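Local coordinates for protein 2-hydroxyethylphosphonate dioxygenase (Streptomyces viridochromogenes, PDB 4YAR) that uses a non-heme iron(II) centre and dioxygen to convert 2-hydroxyethylphosphonate to hydroxymethylphosphonate and formate in bialaphos biosynthesis, at residues N70-H82 / V378-V392. The protein carries 1 engineered substitution. Numbering follows the deposited sequence.
Sequences NLTVVHKSAEEMH and VELEPDGSAWTGPFV. With CD (cadmium ion), chain D; CD (cadmium ion), chain J.
Val74 and Trp387, like Lys76 and Ser385, form hydrogen-bonded antiparallel pairs that add strand 73-76 as an outermost strand to the seven-stranded antiparallel sheet of the C-terminal half, beside strand 385-388. Trp387 N donates to Val74 O at 2.8 Å, and Gly389 N to Thr72 O adds one bond just before strand 73-76 and just after strand 385-388.

Side chains pack on both faces of the pair. On one, Val74 CG2 packs obliquely against Trp387 CE3 at 4.0 Å; the indole NE1 is hydrogen-bonded to Glu355 OE1. On the other, chi1 of 52° turns the His75 ring so that one face meets Val378 CG2, which lies over its centre, 3.8 Å from the centroid, in a CH-pi contact. The same ring binds one cadmium ion through NE2 (2.5 Å), while ND1 donates to a water bound to a second cadmium, held also by both Glu80 carboxylate oxygens; neither belongs to the iron site of His129 and His182.

Beyond the strand, a Ser77-Glu80 capping box starts helix 78-82 against the type II turn 381-384. Ala78 CB lies 3.2 Å from Pro382 O, and the Met81 side chain, bent at chi2, crosses Asp383 obliquely, CE against CG. Arg193 takes Asp383 OD1 in a salt bridge; Asp383 OD2 receives His82 NE2 at 2.8 Å through its anti lone pair, in the imidazole plane.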
loop_
_atom_site.group_PDB
_atom_site.type_symbol
_atom_site.label_atom_id
_atom_site.label_comp_id
_atom_site.label_asym_id
_atom_site.label_seq_id
_atom_site.Cartn_x
_atom_site.Cartn_y
_atom_site.Cartn_z
ATOM N N ASN A 70 2.820 19.097 -3.328
ATOM C CA ASN A 70 2.504 19.716 -2.041
ATOM C C ASN A 70 1.152 19.360 -1.502
ATOM O O ASN A 70 0.663 20.035 -0.595
ATOM C CB ASN A 70 2.716 21.243 -2.084
ATOM C CG ASN A 70 4.160 21.571 -2.392
ATOM O OD1 ASN A 70 5.046 21.019 -1.771
ATOM N ND2 ASN A 70 4.401 22.368 -3.421
ATOM N N LEU A 71 0.506 18.328 -2.054
ATOM C CA LEU A 71 -0.767 17.915 -1.479
ATOM C C LEU A 71 -0.501 17.530 -0.071
ATOM O O LEU A 71 0.500 16.902 0.197
ATOM C CB LEU A 71 -1.408 16.700 -2.203
ATOM C CG LEU A 71 -2.452 17.034 -3.272
ATOM C CD1 LEU A 71 -2.047 18.201 -4.155
ATOM C CD2 LEU A 71 -2.712 15.765 -4.057
ATOM N N THR A 72 -1.437 17.822 0.803
ATOM C CA THR A 72 -1.382 17.393 2.189
ATOM C C THR A 72 -2.659 16.604 2.515
ATOM O O THR A 72 -2.589 15.499 3.028
ATOM C CB THR A 72 -1.276 18.585 3.160
ATOM O OG1 THR A 72 -2.380 19.480 2.909
ATOM C CG2 THR A 72 -0.014 19.321 2.909
ATOM N N VAL A 73 -3.813 17.220 2.313
ATOM C CA VAL A 73 -5.105 16.636 2.684
ATOM C C VAL A 73 -6.072 16.869 1.546
ATOM O O VAL A 73 -6.094 17.953 0.967
ATOM C CB VAL A 73 -5.678 17.169 3.968
ATOM C CG1 VAL A 73 -7.152 16.710 4.203
ATOM C CG2 VAL A 73 -4.815 16.719 5.116
ATOM N N VAL A 74 -6.857 15.825 1.223
ATOM C CA VAL A 74 -7.953 15.912 0.236
ATOM C C VAL A 74 -9.175 15.413 0.993
ATOM O O VAL A 74 -9.052 14.468 1.801
ATOM C CB VAL A 74 -7.680 14.955 -0.942
ATOM C CG1 VAL A 74 -8.903 14.874 -1.834
ATOM C CG2 VAL A 74 -6.440 15.466 -1.692
ATOM N N HIS A 75 -10.330 16.046 0.805
ATOM C CA HIS A 75 -11.556 15.635 1.517
ATOM C C HIS A 75 -12.774 15.643 0.574
ATOM O O HIS A 75 -12.726 16.239 -0.519
ATOM C CB HIS A 75 -11.766 16.479 2.754
ATOM C CG HIS A 75 -11.709 17.939 2.470
ATOM N ND1 HIS A 75 -12.751 18.619 1.875
ATOM C CD2 HIS A 75 -10.731 18.847 2.693
ATOM C CE1 HIS A 75 -12.408 19.890 1.725
ATOM N NE2 HIS A 75 -11.181 20.044 2.189
ATOM N N LYS A 76 -13.819 14.911 0.950
ATOM C CA LYS A 76 -14.972 14.658 0.102
ATOM C C LYS A 76 -16.176 14.567 0.983
ATOM O O LYS A 76 -16.187 13.798 1.949
ATOM C CB LYS A 76 -14.812 13.336 -0.671
ATOM C CG LYS A 76 -15.896 13.107 -1.709
ATOM C CD LYS A 76 -15.495 11.957 -2.608
ATOM C CE LYS A 76 -16.480 11.729 -3.718
ATOM N NZ LYS A 76 -15.878 10.788 -4.700
ATOM N N SER A 77 -17.217 15.348 0.693
ATOM C CA SER A 77 -18.295 15.464 1.672
ATOM C C SER A 77 -19.211 14.250 1.490
ATOM O O SER A 77 -19.079 13.536 0.547
ATOM C CB SER A 77 -19.089 16.743 1.452
ATOM O OG SER A 77 -19.780 16.598 0.197
ATOM N N ALA A 78 -20.068 13.998 2.463
ATOM C CA ALA A 78 -21.038 12.923 2.381
ATOM C C ALA A 78 -21.860 13.140 1.130
ATOM O O ALA A 78 -22.158 12.180 0.440
ATOM C CB ALA A 78 -21.896 12.884 3.627
ATOM N N GLU A 79 -22.273 14.388 0.870
ATOM C CA GLU A 79 -23.114 14.649 -0.303
ATOM C C GLU A 79 -22.370 14.263 -1.603
ATOM O O GLU A 79 -22.928 13.617 -2.455
ATOM C CB GLU A 79 -23.614 16.113 -0.245
ATOM C CG GLU A 79 -24.551 16.417 0.927
ATOM C CD GLU A 79 -23.880 16.590 2.354
ATOM O OE1 GLU A 79 -22.591 16.660 2.529
ATOM O OE2 GLU A 79 -24.690 16.646 3.347
ATOM N N GLU A 80 -21.083 14.569 -1.708
ATOM C CA GLU A 80 -20.255 14.202 -2.869
ATOM C C GLU A 80 -20.065 12.703 -3.048
ATOM O O GLU A 80 -20.008 12.145 -4.185
ATOM C CB GLU A 80 -18.875 14.903 -2.780
ATOM C CG GLU A 80 -18.971 16.410 -3.048
ATOM C CD GLU A 80 -17.772 17.219 -2.617
ATOM O OE1 GLU A 80 -16.992 16.824 -1.694
ATOM O OE2 GLU A 80 -17.619 18.288 -3.216
ATOM N N MET A 81 -19.903 12.039 -1.907
ATOM C CA MET A 81 -19.815 10.566 -1.894
ATOM C C MET A 81 -21.115 9.925 -2.418
ATOM O O MET A 81 -21.095 9.108 -3.372
ATOM C CB MET A 81 -19.470 10.117 -0.506
ATOM C CG MET A 81 -19.307 8.628 -0.305
ATOM S SD MET A 81 -20.851 7.768 0.016
ATOM C CE MET A 81 -20.221 6.293 0.853
ATOM N N HIS A 82 -22.239 10.386 -1.860
ATOM C CA HIS A 82 -23.557 9.885 -2.306
ATOM C C HIS A 82 -23.765 10.164 -3.784
ATOM O O HIS A 82 -24.176 9.280 -4.539
ATOM C CB HIS A 82 -24.691 10.555 -1.521
ATOM C CG HIS A 82 -24.678 10.245 -0.066
ATOM N ND1 HIS A 82 -25.383 10.987 0.865
ATOM C CD2 HIS A 82 -24.020 9.293 0.636
ATOM C CE1 HIS A 82 -25.186 10.483 2.075
ATOM N NE2 HIS A 82 -24.345 9.463 1.961
ATOM N N VAL A 378 -11.529 20.805 8.226
ATOM C CA VAL A 378 -12.788 20.506 7.516
ATOM C C VAL A 378 -13.728 19.714 8.437
ATOM O O VAL A 378 -13.298 18.915 9.301
ATOM C CB VAL A 378 -12.512 19.822 6.160
ATOM C CG1 VAL A 378 -11.939 18.444 6.334
ATOM C CG2 VAL A 378 -13.761 19.744 5.281
ATOM N N GLU A 379 -15.029 19.989 8.339
ATOM C CA GLU A 379 -16.063 19.260 9.098
ATOM C C GLU A 379 -16.693 18.209 8.189
ATOM O O GLU A 379 -17.028 18.509 7.024
ATOM C CB GLU A 379 -17.182 20.170 9.589
ATOM C CG GLU A 379 -16.746 21.195 10.609
ATOM C CD GLU A 379 -17.934 21.995 11.212
ATOM O OE1 GLU A 379 -19.094 21.491 11.205
ATOM O OE2 GLU A 379 -17.703 23.135 11.689
ATOM N N LEU A 380 -16.705 16.979 8.694
ATOM C CA LEU A 380 -17.220 15.811 7.960
ATOM C C LEU A 380 -18.277 15.048 8.762
ATOM O O LEU A 380 -18.118 14.734 9.950
ATOM C CB LEU A 380 -16.058 14.909 7.509
ATOM C CG LEU A 380 -14.959 15.486 6.612
ATOM C CD1 LEU A 380 -13.766 14.536 6.583
ATOM C CD2 LEU A 380 -15.427 15.707 5.181
ATOM N N GLU A 381 -19.357 14.718 8.096
ATOM C CA GLU A 381 -20.440 13.906 8.630
ATOM C C GLU A 381 -20.276 12.447 8.135
ATOM O O GLU A 381 -19.410 12.169 7.282
ATOM C CB GLU A 381 -21.783 14.487 8.150
ATOM C CG GLU A 381 -22.107 15.822 8.758
ATOM C CD GLU A 381 -23.415 16.398 8.220
ATOM O OE1 GLU A 381 -24.471 16.001 8.713
ATOM O OE2 GLU A 381 -23.374 17.209 7.285
ATOM N N PRO A 382 -21.148 11.521 8.608
ATOM C CA PRO A 382 -21.033 10.147 8.125
ATOM C C PRO A 382 -21.062 10.003 6.667
ATOM O O PRO A 382 -21.858 10.668 5.969
ATOM C CB PRO A 382 -22.199 9.418 8.806
ATOM C CG PRO A 382 -22.446 10.226 10.071
ATOM C CD PRO A 382 -22.182 11.645 9.671
ATOM N N ASP A 383 -20.180 9.146 6.172
ATOM C CA ASP A 383 -19.860 9.021 4.738
ATOM C C ASP A 383 -18.904 10.086 4.130
ATOM O O ASP A 383 -18.347 9.867 3.033
ATOM C CB ASP A 383 -21.077 8.888 3.840
ATOM C CG ASP A 383 -21.911 7.620 4.114
ATOM O OD1 ASP A 383 -21.428 6.643 4.775
ATOM O OD2 ASP A 383 -23.115 7.625 3.732
ATOM N N GLY A 384 -18.725 11.215 4.790
ATOM C CA GLY A 384 -17.580 12.070 4.507
ATOM C C GLY A 384 -16.258 11.364 4.707
ATOM O O GLY A 384 -16.149 10.466 5.599
ATOM N N SER A 385 -15.249 11.791 3.941
ATOM C CA SER A 385 -13.958 11.107 3.993
ATOM C C SER A 385 -12.828 12.065 3.731
ATOM O O SER A 385 -13.045 13.178 3.186
ATOM C CB SER A 385 -13.938 9.987 2.943
ATOM O OG SER A 385 -14.215 10.497 1.656
ATOM N N ALA A 386 -11.620 11.612 4.072
ATOM C CA ALA A 386 -10.419 12.317 3.780
ATOM C C ALA A 386 -9.222 11.423 3.461
ATOM O O ALA A 386 -9.226 10.214 3.774
ATOM C CB ALA A 386 -10.095 13.211 4.934
ATOM N N TRP A 387 -8.182 12.053 2.894
ATOM C CA TRP A 387 -6.887 11.396 2.611
ATOM C C TRP A 387 -5.811 12.224 3.218
ATOM O O TRP A 387 -5.891 13.420 3.088
ATOM C CB TRP A 387 -6.682 11.286 1.130
ATOM C CG TRP A 387 -5.340 10.878 0.714
ATOM C CD1 TRP A 387 -4.902 9.600 0.535
ATOM C CD2 TRP A 387 -4.223 11.717 0.399
ATOM N NE1 TRP A 387 -3.621 9.590 0.146
ATOM C CE2 TRP A 387 -3.168 10.875 0.053
ATOM C CE3 TRP A 387 -4.006 13.104 0.393
ATOM C CZ2 TRP A 387 -1.913 11.380 -0.344
ATOM C CZ3 TRP A 387 -2.750 13.582 0.041
ATOM C CH2 TRP A 387 -1.756 12.712 -0.341
ATOM N N THR A 388 -4.823 11.624 3.864
ATOM C CA THR A 388 -3.662 12.390 4.356
ATOM C C THR A 388 -2.399 11.856 3.687
ATOM O O THR A 388 -2.273 10.636 3.614
ATOM C CB THR A 388 -3.543 12.361 5.860
ATOM O OG1 THR A 388 -3.357 11.056 6.348
ATOM C CG2 THR A 388 -4.879 12.908 6.547
ATOM N N GLY A 389 -1.505 12.745 3.202
ATOM C CA GLY A 389 -0.208 12.358 2.656
ATOM C C GLY A 389 0.693 11.833 3.788
ATOM O O GLY A 389 0.379 11.986 4.975
ATOM N N PRO A 390 1.808 11.200 3.434
ATOM C CA PRO A 390 2.762 10.699 4.432
ATOM C C PRO A 390 3.289 11.860 5.284
ATOM O O PRO A 390 3.568 12.932 4.754
ATOM C CB PRO A 390 3.882 10.122 3.577
ATOM C CG PRO A 390 3.198 9.762 2.296
ATOM C CD PRO A 390 2.243 10.873 2.044
ATOM N N PHE A 391 3.433 11.610 6.571
ATOM C CA PHE A 391 3.976 12.568 7.524
ATOM C C PHE A 391 3.193 13.875 7.668
ATOM O O PHE A 391 3.746 14.866 8.155
ATOM C CB PHE A 391 5.460 12.775 7.251
ATOM C CG PHE A 391 6.272 11.569 7.582
ATOM C CD1 PHE A 391 6.512 11.233 8.895
ATOM C CD2 PHE A 391 6.737 10.705 6.589
ATOM C CE1 PHE A 391 7.239 10.130 9.229
ATOM C CE2 PHE A 391 7.433 9.579 6.913
ATOM C CZ PHE A 391 7.724 9.285 8.239
ATOM N N VAL A 392 1.904 13.908 7.226
ATOM C CA VAL A 392 1.084 15.071 7.429
ATOM C C VAL A 392 0.518 15.006 8.842
ATOM O O VAL A 392 -0.229 14.131 9.168
ATOM C CB VAL A 392 -0.038 15.137 6.384
ATOM C CG1 VAL A 392 -1.065 16.180 6.721
ATOM C CG2 VAL A 392 0.573 15.243 5.029
HETATM CD CD CD D . -10.435 22.282 1.337
HETATM CD CD CD J . -15.842 18.943 -1.402
HETATM O O HOH W 1 -15.433 18.250 0.985
HETATM O O HOH W 2 -16.763 10.954 1.183
HETATM O O HOH W 3 -19.699 15.660 5.097
HETATM O O HOH W 4 -21.697 17.332 4.834
#